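Local coordinates for putative glycosyltransferase (Mannosyltransferase) involved in glycosylating the PBCV-1 major capsid protein (Paramecium bursaria Chlorella virus 1, PDB 2P6W) that probably transfers a sugar from a nucleotide-sugar donor during glycosylation of the viral major capsid protein, using a manganese-binding N-terminal domain, at residues 27-32 with 38-43; 98-103 with 124-129; 136-141 with 151-156; 180-185 with 197-202. All coordinates share one frame; numbering follows the deposited sequence.

Contact 1 of 4, residues 27-32 with 38-43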
loop_
_atom_site.group_PDB
_atom_site.type_symbol
_atom_site.label_atom_id
_atom_site.label_comp_id
_atom_site.label_asym_id
_atom_site.label_seq_id
_atom_site.Cartn_x
_atom_site.Cartn_y
_atom_site.Cartn_z
ATOM N N GLU A 27 -2.119 7.007 12.757
ATOM C CA GLU A 27 -3.101 6.856 13.842
ATOM C C GLU A 27 -4.364 6.144 13.391
ATOM O O GLU A 27 -4.863 5.246 14.080
ATOM C CB GLU A 27 -3.456 8.219 14.438
ATOM C CG GLU A 27 -2.354 8.724 15.370
ATOM C CD GLU A 27 -2.491 10.191 15.733
ATOM O OE1 GLU A 27 -3.509 10.818 15.352
ATOM O OE2 GLU A 27 -1.563 10.714 16.397
ATOM N N LEU A 28 -4.887 6.545 12.233
ATOM C CA LEU A 28 -6.129 5.955 11.714
ATOM C C LEU A 28 -5.940 4.492 11.292
ATOM O O LEU A 28 -6.792 3.642 11.547
ATOM C CB LEU A 28 -6.678 6.796 10.556
ATOM C CG LEU A 28 -7.080 8.222 10.928
ATOM C CD1 LEU A 28 -7.687 8.896 9.690
ATOM C CD2 LEU A 28 -8.074 8.188 12.074
ATOM N N VAL A 29 -4.810 4.188 10.672
ATOM C CA VAL A 29 -4.516 2.793 10.325
ATOM C C VAL A 29 -4.331 1.930 11.576
ATOM O O VAL A 29 -4.889 0.820 11.661
ATOM C CB VAL A 29 -3.349 2.676 9.332
ATOM C CG1 VAL A 29 -3.065 1.203 8.971
ATOM C CG2 VAL A 29 -3.661 3.450 8.056
ATOM N N GLU A 30 -3.582 2.435 12.556
ATOM C CA GLU A 30 -3.374 1.686 13.796
ATOM C C GLU A 30 -4.731 1.404 14.474
ATOM O O GLU A 30 -5.007 0.276 14.936
ATOM C CB GLU A 30 -2.426 2.446 14.734
ATOM C CG GLU A 30 -1.987 1.609 15.942
ATOM C CD GLU A 30 -0.644 2.022 16.547
ATOM O OE1 GLU A 30 -0.144 3.136 16.265
ATOM O OE2 GLU A 30 -0.083 1.201 17.321
ATOM N N GLU A 31 -5.589 2.425 14.501
ATOM C CA GLU A 31 -6.896 2.271 15.123
ATOM C C GLU A 31 -7.663 1.195 14.381
ATOM O O GLU A 31 -8.269 0.306 14.982
ATOM C CB GLU A 31 -7.705 3.570 15.059
ATOM C CG GLU A 31 -9.086 3.399 15.680
ATOM C CD GLU A 31 -10.066 4.489 15.301
ATOM O OE1 GLU A 31 -9.751 5.326 14.415
ATOM O OE2 GLU A 31 -11.173 4.491 15.895
ATOM N N TYR A 32 -7.637 1.294 13.053
ATOM C CA TYR A 32 -8.359 0.326 12.236
ATOM C C TYR A 32 -7.894 -1.111 12.525
ATOM O O TYR A 32 -8.710 -2.034 12.673
ATOM C CB TYR A 32 -8.192 0.688 10.759
ATOM C CG TYR A 32 -8.950 -0.241 9.834
ATOM C CD1 TYR A 32 -10.346 -0.185 9.746
ATOM C CD2 TYR A 32 -8.263 -1.172 9.043
ATOM C CE1 TYR A 32 -11.050 -1.054 8.899
ATOM C CE2 TYR A 32 -8.946 -2.041 8.210
ATOM C CZ TYR A 32 -10.342 -1.984 8.139
ATOM O OH TYR A 32 -11.020 -2.854 7.311
ATOM N N TYR A 38 -6.195 -6.949 13.246
ATOM C CA TYR A 38 -5.082 -7.081 12.302
ATOM C C TYR A 38 -3.796 -6.656 12.973
ATOM O O TYR A 38 -3.808 -5.823 13.873
ATOM C CB TYR A 38 -5.282 -6.206 11.057
ATOM C CG TYR A 38 -6.593 -6.375 10.340
ATOM C CD1 TYR A 38 -7.108 -7.642 10.057
ATOM C CD2 TYR A 38 -7.294 -5.260 9.868
ATOM C CE1 TYR A 38 -8.322 -7.799 9.359
ATOM C CE2 TYR A 38 -8.511 -5.408 9.179
ATOM C CZ TYR A 38 -9.021 -6.683 8.928
ATOM O OH TYR A 38 -10.211 -6.840 8.248
ATOM N N ASN A 39 -2.663 -7.194 12.512
ATOM C CA ASN A 39 -1.370 -6.726 13.014
ATOM C C ASN A 39 -1.049 -5.430 12.294
ATOM O O ASN A 39 -1.525 -5.213 11.184
ATOM C CB ASN A 39 -0.249 -7.728 12.722
ATOM C CG ASN A 39 -0.559 -9.129 13.219
ATOM O OD1 ASN A 39 -0.493 -10.115 12.453
ATOM N ND2 ASN A 39 -0.921 -9.234 14.489
ATOM N N PHE A 40 -0.255 -4.576 12.931
ATOM C CA PHE A 40 0.152 -3.312 12.349
ATOM C C PHE A 40 1.662 -3.161 12.532
ATOM O O PHE A 40 2.152 -3.242 13.663
ATOM C CB PHE A 40 -0.595 -2.161 13.028
ATOM C CG PHE A 40 -0.217 -0.814 12.518
ATOM C CD1 PHE A 40 -0.336 -0.505 11.168
ATOM C CD2 PHE A 40 0.266 0.157 13.392
ATOM C CE1 PHE A 40 0.027 0.767 10.683
ATOM C CE2 PHE A 40 0.625 1.430 12.923
ATOM C CZ PHE A 40 0.491 1.733 11.574
ATOM N N TYR A 41 2.380 -3.003 11.415
ATOM C CA TYR A 41 3.820 -2.745 11.428
ATOM C C TYR A 41 4.076 -1.385 10.820
ATOM O O TYR A 41 3.617 -1.107 9.710
ATOM C CB TYR A 41 4.651 -3.799 10.648
ATOM C CG TYR A 41 6.112 -3.483 10.792
ATOM C CD1 TYR A 41 6.829 -3.921 11.900
ATOM C CD2 TYR A 41 6.755 -2.648 9.880
ATOM C CE1 TYR A 41 8.157 -3.571 12.080
ATOM C CE2 TYR A 41 8.087 -2.298 10.038
ATOM C CZ TYR A 41 8.780 -2.752 11.159
ATOM O OH TYR A 41 10.099 -2.405 11.369
ATOM N N TYR A 42 4.826 -0.537 11.532
ATOM C CA TYR A 42 5.123 0.811 11.020
ATOM C C TYR A 42 6.609 1.122 11.085
ATOM O O TYR A 42 7.206 1.073 12.171
ATOM C CB TYR A 42 4.352 1.842 11.841
ATOM C CG TYR A 42 4.261 3.195 11.205
ATOM C CD1 TYR A 42 3.356 3.437 10.163
ATOM C CD2 TYR A 42 5.067 4.253 11.641
ATOM C CE1 TYR A 42 3.278 4.721 9.570
ATOM C CE2 TYR A 42 4.979 5.511 11.072
ATOM C CZ TYR A 42 4.087 5.744 10.040
ATOM O OH TYR A 42 3.989 7.002 9.473
ATOM N N GLU A 43 7.217 1.430 9.938
ATOM C CA GLU A 43 8.644 1.713 9.890
ATOM C C GLU A 43 8.904 3.197 10.134
ATOM O O GLU A 43 8.505 4.049 9.336
ATOM C CB GLU A 43 9.220 1.276 8.550
ATOM C CG GLU A 43 10.756 1.396 8.457
ATOM C CD GLU A 43 11.473 0.363 9.336
ATOM O OE1 GLU A 43 10.953 -0.772 9.478
ATOM O OE2 GLU A 43 12.552 0.692 9.879
#
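F40 packs against two helix side chains, V29 and E30. V29 meets the ring obliquely with CG1, the methyl anti to the backbone N (chi1 -179°), 3.6 Å from F40 CE1. The whole E30 side chain, carboxylate included, crosses F40 at about a right angle. E30 CB is 3.7 Å from F40 CE2, and E30 OE1 is 3.8 Å from the same F40 CE2. E30 CA sits over one ring face, toward the rim.

The second group is aromatic. Y32 brings CE2 to the edge of the Y38 ring, 3.5 Å from Y38 CE2. The planes are 49° apart, an oblique pair. Their polar ends bond outside the pair: Y32 OH to K92 O and Y38 OH to I94 N.

The contact joins helix 20-36 to strand 39-43 within a beta-alpha-beta unit, as expected of a GT-A fold. V29 and Y32 also touch I10 of strand 8-13. The chemistry implies mostly apolar and aromatic packing, with a charged, exposed end at E30. The two hydroxyl bonds help fix the tyrosine rings.

Contact 2 of 4, residues 98-103 with 124-129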
loop_
_atom_site.group_PDB
_atom_site.type_symbol
_atom_site.label_atom_id
_atom_site.label_comp_id
_atom_site.label_asym_id
_atom_site.label_seq_id
_atom_site.Cartn_x
_atom_site.Cartn_y
_atom_site.Cartn_z
ATOM N N ILE A 98 -13.157 -7.078 -0.277
ATOM C CA ILE A 98 -12.384 -7.905 -1.197
ATOM C C ILE A 98 -12.433 -9.374 -0.800
ATOM O O ILE A 98 -12.445 -9.706 0.386
ATOM C CB ILE A 98 -10.896 -7.390 -1.325
ATOM C CG1 ILE A 98 -10.102 -8.207 -2.345
ATOM C CG2 ILE A 98 -10.194 -7.360 0.020
ATOM C CD1 ILE A 98 -8.779 -7.536 -2.767
ATOM N N ASP A 99 -12.490 -10.239 -1.811
ATOM C CA ASP A 99 -12.536 -11.678 -1.629
ATOM C C ASP A 99 -11.095 -12.193 -1.670
ATOM O O ASP A 99 -10.452 -12.156 -2.728
ATOM C CB ASP A 99 -13.363 -12.278 -2.772
ATOM C CG ASP A 99 -13.416 -13.788 -2.746
ATOM O OD1 ASP A 99 -12.853 -14.416 -1.828
ATOM O OD2 ASP A 99 -14.057 -14.342 -3.665
ATOM N N LEU A 100 -10.601 -12.662 -0.520
ATOM C CA LEU A 100 -9.230 -13.179 -0.410
ATOM C C LEU A 100 -9.169 -14.710 -0.382
ATOM O O LEU A 100 -8.149 -15.286 0.011
ATOM C CB LEU A 100 -8.537 -12.597 0.832
ATOM C CG LEU A 100 -8.344 -11.072 0.833
ATOM C CD1 LEU A 100 -7.787 -10.607 2.172
ATOM C CD2 LEU A 100 -7.461 -10.628 -0.325
ATOM N N SER A 101 -10.243 -15.360 -0.820
ATOM C CA SER A 101 -10.378 -16.814 -0.659
ATOM C C SER A 101 -9.660 -17.678 -1.689
ATOM O O SER A 101 -9.490 -18.884 -1.440
ATOM C CB SER A 101 -11.854 -17.213 -0.608
ATOM O OG SER A 101 -12.461 -16.995 -1.856
ATOM N N ASP A 102 -9.271 -17.119 -2.841
ATOM C CA ASP A 102 -8.605 -17.938 -3.869
ATOM C C ASP A 102 -7.166 -18.221 -3.443
ATOM O O ASP A 102 -6.347 -17.298 -3.385
ATOM C CB ASP A 102 -8.622 -17.256 -5.245
ATOM C CG ASP A 102 -7.995 -18.118 -6.357
ATOM O OD1 ASP A 102 -7.348 -19.146 -6.076
ATOM O OD2 ASP A 102 -8.162 -17.758 -7.540
ATOM N N PRO A 103 -6.847 -19.500 -3.157
ATOM C CA PRO A 103 -5.540 -19.829 -2.616
ATOM C C PRO A 103 -4.392 -19.641 -3.616
ATOM O O PRO A 103 -3.231 -19.656 -3.212
ATOM C CB PRO A 103 -5.689 -21.317 -2.206
ATOM C CG PRO A 103 -6.735 -21.849 -3.082
ATOM C CD PRO A 103 -7.693 -20.703 -3.322
ATOM N N VAL A 124 -1.644 1.002 -2.502
ATOM C CA VAL A 124 -2.321 -0.048 -1.717
ATOM C C VAL A 124 -2.031 -1.361 -2.441
ATOM O O VAL A 124 -2.327 -1.474 -3.633
ATOM C CB VAL A 124 -3.855 0.158 -1.678
ATOM C CG1 VAL A 124 -4.501 -0.943 -0.861
ATOM C CG2 VAL A 124 -4.190 1.528 -1.051
ATOM N N LYS A 125 -1.442 -2.329 -1.735
ATOM C CA LYS A 125 -0.957 -3.552 -2.387
ATOM C C LYS A 125 -1.008 -4.697 -1.391
ATOM O O LYS A 125 -0.398 -4.620 -0.314
ATOM C CB LYS A 125 0.495 -3.361 -2.869
ATOM C CG LYS A 125 1.120 -4.581 -3.522
ATOM C CD LYS A 125 2.575 -4.323 -3.961
ATOM C CE LYS A 125 3.535 -4.219 -2.770
ATOM N NZ LYS A 125 4.988 -4.349 -3.245
ATOM N N PHE A 126 -1.752 -5.747 -1.749
ATOM C CA PHE A 126 -1.853 -6.968 -0.950
ATOM C C PHE A 126 -0.845 -7.967 -1.462
ATOM O O PHE A 126 -0.813 -8.253 -2.655
ATOM C CB PHE A 126 -3.233 -7.616 -1.116
ATOM C CG PHE A 126 -4.359 -6.880 -0.439
ATOM C CD1 PHE A 126 -4.837 -7.314 0.788
ATOM C CD2 PHE A 126 -4.988 -5.791 -1.060
ATOM C CE1 PHE A 126 -5.913 -6.660 1.421
ATOM C CE2 PHE A 126 -6.068 -5.129 -0.425
ATOM C CZ PHE A 126 -6.526 -5.579 0.802
ATOM N N VAL A 127 -0.049 -8.513 -0.543
ATOM C CA VAL A 127 1.004 -9.472 -0.870
ATOM C C VAL A 127 0.846 -10.708 0.020
ATOM O O VAL A 127 0.925 -10.601 1.247
ATOM C CB VAL A 127 2.408 -8.873 -0.576
ATOM C CG1 VAL A 127 3.502 -9.821 -1.071
ATOM C CG2 VAL A 127 2.565 -7.508 -1.222
ATOM N N HIS A 128 0.650 -11.881 -0.588
ATOM C CA HIS A 128 0.496 -13.117 0.166
ATOM C C HIS A 128 1.842 -13.493 0.775
ATOM O O HIS A 128 2.896 -13.184 0.198
ATOM C CB HIS A 128 0.056 -14.239 -0.764
ATOM C CG HIS A 128 -0.386 -15.474 -0.047
ATOM N ND1 HIS A 128 0.471 -16.522 0.221
ATOM C CD2 HIS A 128 -1.586 -15.832 0.464
ATOM C CE1 HIS A 128 -0.181 -17.469 0.869
ATOM N NE2 HIS A 128 -1.433 -17.079 1.028
ATOM N N LYS A 129 1.811 -14.173 1.921
ATOM C CA LYS A 129 3.059 -14.598 2.557
ATOM C C LYS A 129 3.982 -15.364 1.621
ATOM O O LYS A 129 5.200 -15.306 1.782
ATOM C CB LYS A 129 2.803 -15.405 3.833
ATOM C CG LYS A 129 2.039 -16.670 3.617
ATOM C CD LYS A 129 2.429 -17.729 4.660
ATOM C CE LYS A 129 1.575 -18.985 4.520
ATOM N NZ LYS A 129 1.947 -19.841 3.357
#
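D99 OD1 is gripped twice by S101. The hydroxyl S101 OG donates to the syn lone pair of D99 OD1 at 2.6 Å. The backbone S101 N donates to D99 OD1 at 3.0 Å, from the anti side and 35° out of the carboxylate plane. This second bond makes an Asx turn, which folds the loop at 99-101. D99 and S101 take no part in the packing on strand 124-128; I98 and L100 point toward it.

Between them the two apolar residues meet one ring, F126. I98 CG2 comes obliquely to the ring at CZ, 4.2 Å from F126 CZ. I98 CD1 lies 4.3 Å above one face of the F126 ring, offset toward the rim. The I98 and F126 side chains lie alongside each other, pointing opposite ways. L100 CD2 is also oblique, 4.4 Å from F126 CD1.

Other neighbours complete the packing. F126 also touches H108 and L77 of the flanking strands, and I94 of the loop.

The loop thus closes over one face of the central sheet. The contacts, at 4.2 Å and more, are weak van der Waals packing. The polar grip shapes the loop and belongs to its exposed residues.

Contact 3 of 4, residues 136-141 with 151-156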
loop_
_atom_site.group_PDB
_atom_site.type_symbol
_atom_site.label_atom_id
_atom_site.label_comp_id
_atom_site.label_asym_id
_atom_site.label_seq_id
_atom_site.Cartn_x
_atom_site.Cartn_y
_atom_site.Cartn_z
ATOM N N LYS A 136 11.522 -9.700 -2.005
ATOM C CA LYS A 136 12.963 -9.599 -1.855
ATOM C C LYS A 136 13.627 -9.304 -3.200
ATOM O O LYS A 136 14.552 -8.486 -3.273
ATOM C CB LYS A 136 13.561 -10.876 -1.258
ATOM C CG LYS A 136 13.356 -11.030 0.228
ATOM C CD LYS A 136 14.139 -12.238 0.757
ATOM C CE LYS A 136 13.835 -12.554 2.217
ATOM N NZ LYS A 136 14.625 -13.756 2.641
ATOM N N ILE A 137 13.143 -9.952 -4.259
ATOM C CA ILE A 137 13.658 -9.677 -5.592
ATOM C C ILE A 137 13.303 -8.264 -6.054
ATOM O O ILE A 137 14.151 -7.551 -6.601
ATOM C CB ILE A 137 13.169 -10.735 -6.622
ATOM C CG1 ILE A 137 13.677 -12.128 -6.233
ATOM C CG2 ILE A 137 13.644 -10.371 -8.003
ATOM C CD1 ILE A 137 15.175 -12.246 -6.214
ATOM N N VAL A 138 12.073 -7.831 -5.783
ATOM C CA VAL A 138 11.662 -6.482 -6.163
ATOM C C VAL A 138 12.612 -5.479 -5.522
ATOM O O VAL A 138 13.120 -4.596 -6.189
ATOM C CB VAL A 138 10.251 -6.178 -5.692
ATOM C CG1 VAL A 138 9.902 -4.684 -5.897
ATOM C CG2 VAL A 138 9.258 -7.046 -6.444
ATOM N N TRP A 139 12.845 -5.629 -4.226
ATOM C CA TRP A 139 13.804 -4.739 -3.556
ATOM C C TRP A 139 15.191 -4.776 -4.214
ATOM O O TRP A 139 15.798 -3.727 -4.406
ATOM C CB TRP A 139 13.881 -5.097 -2.068
ATOM C CG TRP A 139 14.913 -4.338 -1.283
ATOM C CD1 TRP A 139 16.001 -4.866 -0.650
ATOM C CD2 TRP A 139 14.948 -2.922 -1.021
ATOM N NE1 TRP A 139 16.718 -3.875 -0.014
ATOM C CE2 TRP A 139 16.095 -2.672 -0.223
ATOM C CE3 TRP A 139 14.138 -1.843 -1.399
ATOM C CZ2 TRP A 139 16.449 -1.384 0.204
ATOM C CZ3 TRP A 139 14.479 -0.558 -0.963
ATOM C CH2 TRP A 139 15.630 -0.339 -0.171
ATOM N N SER A 140 15.661 -5.973 -4.580
ATOM C CA SER A 140 17.004 -6.144 -5.169
ATOM C C SER A 140 17.144 -5.442 -6.508
ATOM O O SER A 140 18.270 -5.177 -6.948
ATOM C CB SER A 140 17.336 -7.629 -5.335
ATOM O OG SER A 140 16.692 -8.188 -6.476
ATOM N N LEU A 141 16.016 -5.167 -7.167
ATOM C CA LEU A 141 16.040 -4.593 -8.520
ATOM C C LEU A 141 16.087 -3.069 -8.485
ATOM O O LEU A 141 16.124 -2.425 -9.533
ATOM C CB LEU A 141 14.829 -5.060 -9.336
ATOM C CG LEU A 141 14.856 -6.532 -9.737
ATOM C CD1 LEU A 141 13.516 -6.907 -10.284
ATOM C CD2 LEU A 141 15.951 -6.813 -10.761
ATOM N N PRO A 151 7.681 4.439 -12.847
ATOM C CA PRO A 151 7.270 4.486 -11.428
ATOM C C PRO A 151 7.856 3.440 -10.456
ATOM O O PRO A 151 7.210 3.104 -9.467
ATOM C CB PRO A 151 5.739 4.316 -11.510
ATOM C CG PRO A 151 5.541 3.447 -12.691
ATOM C CD PRO A 151 6.641 3.800 -13.686
ATOM N N TYR A 152 9.059 2.933 -10.730
ATOM C CA TYR A 152 9.853 2.238 -9.692
ATOM C C TYR A 152 9.242 0.893 -9.281
ATOM O O TYR A 152 9.089 0.027 -10.139
ATOM C CB TYR A 152 10.094 3.156 -8.482
ATOM C CG TYR A 152 10.569 4.529 -8.873
ATOM C CD1 TYR A 152 11.713 4.694 -9.625
ATOM C CD2 TYR A 152 9.859 5.670 -8.478
ATOM C CE1 TYR A 152 12.162 5.960 -9.978
ATOM C CE2 TYR A 152 10.299 6.943 -8.828
ATOM C CZ TYR A 152 11.450 7.075 -9.573
ATOM O OH TYR A 152 11.891 8.332 -9.938
ATOM N N GLU A 153 8.941 0.678 -8.000
ATOM C CA GLU A 153 8.387 -0.619 -7.568
ATOM C C GLU A 153 7.082 -0.913 -8.292
ATOM O O GLU A 153 6.720 -2.068 -8.521
ATOM C CB GLU A 153 8.181 -0.654 -6.039
ATOM C CG GLU A 153 7.304 -1.803 -5.512
ATOM C CD GLU A 153 5.815 -1.460 -5.485
ATOM O OE1 GLU A 153 5.443 -0.335 -5.902
ATOM O OE2 GLU A 153 5.010 -2.310 -5.026
ATOM N N GLN A 154 6.358 0.141 -8.652
ATOM C CA GLN A 154 5.069 -0.034 -9.312
ATOM C C GLN A 154 5.249 -0.661 -10.696
ATOM O O GLN A 154 4.504 -1.559 -11.099
ATOM C CB GLN A 154 4.400 1.331 -9.417
ATOM C CG GLN A 154 3.030 1.319 -10.022
ATOM C CD GLN A 154 2.355 2.658 -9.828
ATOM O OE1 GLN A 154 1.843 2.953 -8.750
ATOM N NE2 GLN A 154 2.340 3.476 -10.875
ATOM N N LYS A 155 6.250 -0.167 -11.433
ATOM C CA LYS A 155 6.606 -0.732 -12.722
ATOM C C LYS A 155 7.200 -2.137 -12.565
ATOM O O LYS A 155 6.963 -3.025 -13.387
ATOM C CB LYS A 155 7.603 0.195 -13.436
ATOM C CG LYS A 155 8.203 -0.438 -14.691
ATOM C CD LYS A 155 8.670 0.591 -15.733
ATOM C CE LYS A 155 9.671 1.589 -15.174
ATOM N NZ LYS A 155 10.041 2.537 -16.291
ATOM N N THR A 156 7.956 -2.343 -11.485
ATOM C CA THR A 156 8.605 -3.638 -11.279
ATOM C C THR A 156 7.562 -4.716 -11.007
ATOM O O THR A 156 7.634 -5.826 -11.547
ATOM C CB THR A 156 9.620 -3.563 -10.141
ATOM O OG1 THR A 156 10.521 -2.478 -10.422
ATOM C CG2 THR A 156 10.380 -4.898 -10.014
#
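T156 overlaps L141 and V138 with its methyl group. T156 CG2 is 3.7 Å from L141 CD1 and 4.2 Å from V138 CG1. The methyl lies anti to the backbone N, which turns it to the neighbouring helix. T156 and V138 lie side by side, pointing opposite ways. V138 CG1 also meets the aliphatic part of E153, 3.9 Å from E153 CG.

The hydroxyl of T156 turns back to its own helix. T156 OG1 donates to Y152 O at 2.9 Å, from 48° above the carbonyl plane. Y152 O also accepts T156 N at 3.0 Å, so two donors hold the residue at the first turn. Y152 is the N-cap residue of helix 153-164. It follows P151, whose preceding peptide bond is cis.

E153 is bent at its second torsion (chi2 -88°). Its buried carboxylate has partners outside the contact: OE2 makes a salt bridge with K125, while OE1 bonds to T122 OG1 and makes a long, weak ion pair with R59. R59 binds UDP-glucose in another structure of this protein.

Residues 136-141 thus pack on the start of helix 153-164, placing E153 next to R59 and so probably beside the donor-sugar site of the GT-A domain.

Contact 4 of 4, residues 180-185 with 197-202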
loop_
_atom_site.group_PDB
_atom_site.type_symbol
_atom_site.label_atom_id
_atom_site.label_comp_id
_atom_site.label_asym_id
_atom_site.label_seq_id
_atom_site.Cartn_x
_atom_site.Cartn_y
_atom_site.Cartn_z
ATOM N N ILE A 180 -8.233 7.064 -4.913
ATOM C CA ILE A 180 -7.484 8.296 -5.144
ATOM C C ILE A 180 -8.422 9.503 -5.056
ATOM O O ILE A 180 -9.444 9.564 -5.750
ATOM C CB ILE A 180 -6.750 8.232 -6.505
ATOM C CG1 ILE A 180 -5.662 7.141 -6.469
ATOM C CG2 ILE A 180 -6.149 9.589 -6.863
ATOM C CD1 ILE A 180 -5.027 6.845 -7.819
ATOM N N VAL A 181 -8.100 10.442 -4.162
ATOM C CA VAL A 181 -9.046 11.502 -3.826
ATOM C C VAL A 181 -9.394 12.398 -5.005
ATOM O O VAL A 181 -10.559 12.668 -5.238
ATOM C CB VAL A 181 -8.579 12.361 -2.643
ATOM C CG1 VAL A 181 -7.129 12.672 -2.751
ATOM C CG2 VAL A 181 -9.393 13.652 -2.551
ATOM N N LYS A 182 -8.390 12.853 -5.743
ATOM C CA LYS A 182 -8.686 13.774 -6.844
ATOM C C LYS A 182 -9.386 13.109 -8.032
ATOM O O LYS A 182 -10.138 13.765 -8.763
ATOM C CB LYS A 182 -7.413 14.502 -7.289
ATOM C CG LYS A 182 -7.055 15.648 -6.322
ATOM C CD LYS A 182 -5.765 16.329 -6.711
ATOM C CE LYS A 182 -5.593 17.649 -5.969
ATOM N NZ LYS A 182 -4.446 18.445 -6.505
ATOM N N ALA A 183 -9.126 11.813 -8.212
ATOM C CA ALA A 183 -9.610 11.066 -9.371
ATOM C C ALA A 183 -11.021 10.501 -9.201
ATOM O O ALA A 183 -11.789 10.420 -10.183
ATOM C CB ALA A 183 -8.649 9.941 -9.677
ATOM N N TYR A 184 -11.335 10.078 -7.974
ATOM C CA TYR A 184 -12.627 9.469 -7.667
ATOM C C TYR A 184 -13.334 10.160 -6.495
ATOM O O TYR A 184 -13.713 9.506 -5.530
ATOM C CB TYR A 184 -12.442 7.963 -7.361
ATOM C CG TYR A 184 -11.615 7.209 -8.377
ATOM C CD1 TYR A 184 -12.096 6.964 -9.676
ATOM C CD2 TYR A 184 -10.342 6.731 -8.041
ATOM C CE1 TYR A 184 -11.315 6.266 -10.611
ATOM C CE2 TYR A 184 -9.568 6.019 -8.958
ATOM C CZ TYR A 184 -10.060 5.794 -10.237
ATOM O OH TYR A 184 -9.263 5.105 -11.121
ATOM N N PRO A 185 -13.540 11.497 -6.587
ATOM C CA PRO A 185 -14.105 12.265 -5.468
ATOM C C PRO A 185 -15.454 11.721 -5.016
ATOM O O PRO A 185 -15.766 11.790 -3.826
ATOM C CB PRO A 185 -14.298 13.677 -6.053
ATOM C CG PRO A 185 -14.223 13.493 -7.564
ATOM C CD PRO A 185 -13.273 12.349 -7.759
ATOM N N CYS A 197 -3.109 10.771 -3.356
ATOM C CA CYS A 197 -2.034 10.550 -4.310
ATOM C C CYS A 197 -1.647 11.827 -5.052
ATOM O O CYS A 197 -2.520 12.582 -5.483
ATOM C CB CYS A 197 -2.493 9.486 -5.297
ATOM S SG CYS A 197 -1.235 8.882 -6.410
ATOM N N GLY A 198 -0.340 12.082 -5.155
ATOM C CA GLY A 198 0.183 13.142 -6.027
ATOM C C GLY A 198 0.136 14.548 -5.470
ATOM O O GLY A 198 0.520 15.507 -6.159
ATOM N N THR A 199 -0.289 14.682 -4.222
ATOM C CA THR A 199 -0.442 16.007 -3.615
ATOM C C THR A 199 0.732 16.318 -2.688
ATOM O O THR A 199 1.507 15.426 -2.335
ATOM C CB THR A 199 -1.772 16.098 -2.849
ATOM O OG1 THR A 199 -1.838 15.028 -1.905
ATOM C CG2 THR A 199 -2.950 15.950 -3.823
ATOM N N SER A 200 0.841 17.583 -2.282
ATOM C CA SER A 200 1.960 18.057 -1.460
ATOM C C SER A 200 1.717 17.780 0.024
ATOM O O SER A 200 0.592 17.491 0.451
ATOM C CB SER A 200 2.127 19.564 -1.638
ATOM O OG SER A 200 1.115 20.250 -0.918
ATOM N N ARG A 201 2.771 17.932 0.820
ATOM C CA ARG A 201 2.658 17.691 2.254
ATOM C C ARG A 201 1.646 18.637 2.889
ATOM O O ARG A 201 0.796 18.212 3.681
ATOM C CB ARG A 201 4.014 17.872 2.934
ATOM C CG ARG A 201 5.063 16.850 2.497
ATOM C CD ARG A 201 6.406 17.253 3.079
ATOM N NE ARG A 201 7.514 16.735 2.292
ATOM C CZ ARG A 201 8.741 17.253 2.314
ATOM N NH1 ARG A 201 9.009 18.304 3.081
ATOM N NH2 ARG A 201 9.689 16.722 1.565
ATOM N N ALA A 202 1.733 19.921 2.541
ATOM C CA ALA A 202 0.847 20.918 3.146
ATOM C C ALA A 202 -0.603 20.659 2.742
ATOM O O ALA A 202 -1.524 20.851 3.539
ATOM C CB ALA A 202 1.275 22.341 2.747
#
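I180, at the end of strand 179-180 of the small three-stranded sheet, meets C197 near the metal site of this GT-A domain. I180 turns both of its branches to the cysteine. I180 CG2 is 4.0 Å and I180 CG1 4.1 Å from C197 CB. The sulfur is not the touching atom; SG stands anti to the backbone N (chi1 -171°). V181 adds a marginal approach, with V181 CG1 4.5 Å from C197 N. It also bonds through its backbone to H195, a manganese ligand.

K182 reaches over from the solvent-exposed side. Its chain is extended beyond CG and crosses the methyl of T199 at a slant. In T199, chi1 of 55° turns the hydroxyl back to the backbone side and leaves CG2 facing K182. T199 OG1 makes a weak bond to R204 NE, a UDP-binding residue.

C197 and G198 bind UDP in another structure of this protein. Here G198 N bonds to a citrate, probably from the crystallisation liquor. S200 is the N-cap of helix 201-210.

The closest approach of the lysine is K182 CE to T199 CG2, 3.8 Å, and the ammonium nitrogen K182 NZ lies 4.0 Å from the same T199 CG2.

Overall arrangement
Contacts 1 and 2 both pack on the main sheet, their centres about 18 Å apart. Contact 3 touches contact 2: K125 NZ makes a salt bridge with E153 OE2 at 2.7 Å, tying the sheet to helix 153-164. Contact 4 starts at the end of the small sheet, about 7 Å from contact 3 at the nearest atoms. Manganese is held by D80, D82 and H195. The side chain of C197 in contact 4 is about 5 Å from this manganese ion. The side chain of E153 in contact 3 is about 10 Å from the manganese ion. In contact 1, the side chain of F40 is about 7 Å from G13, a UDP-binding residue.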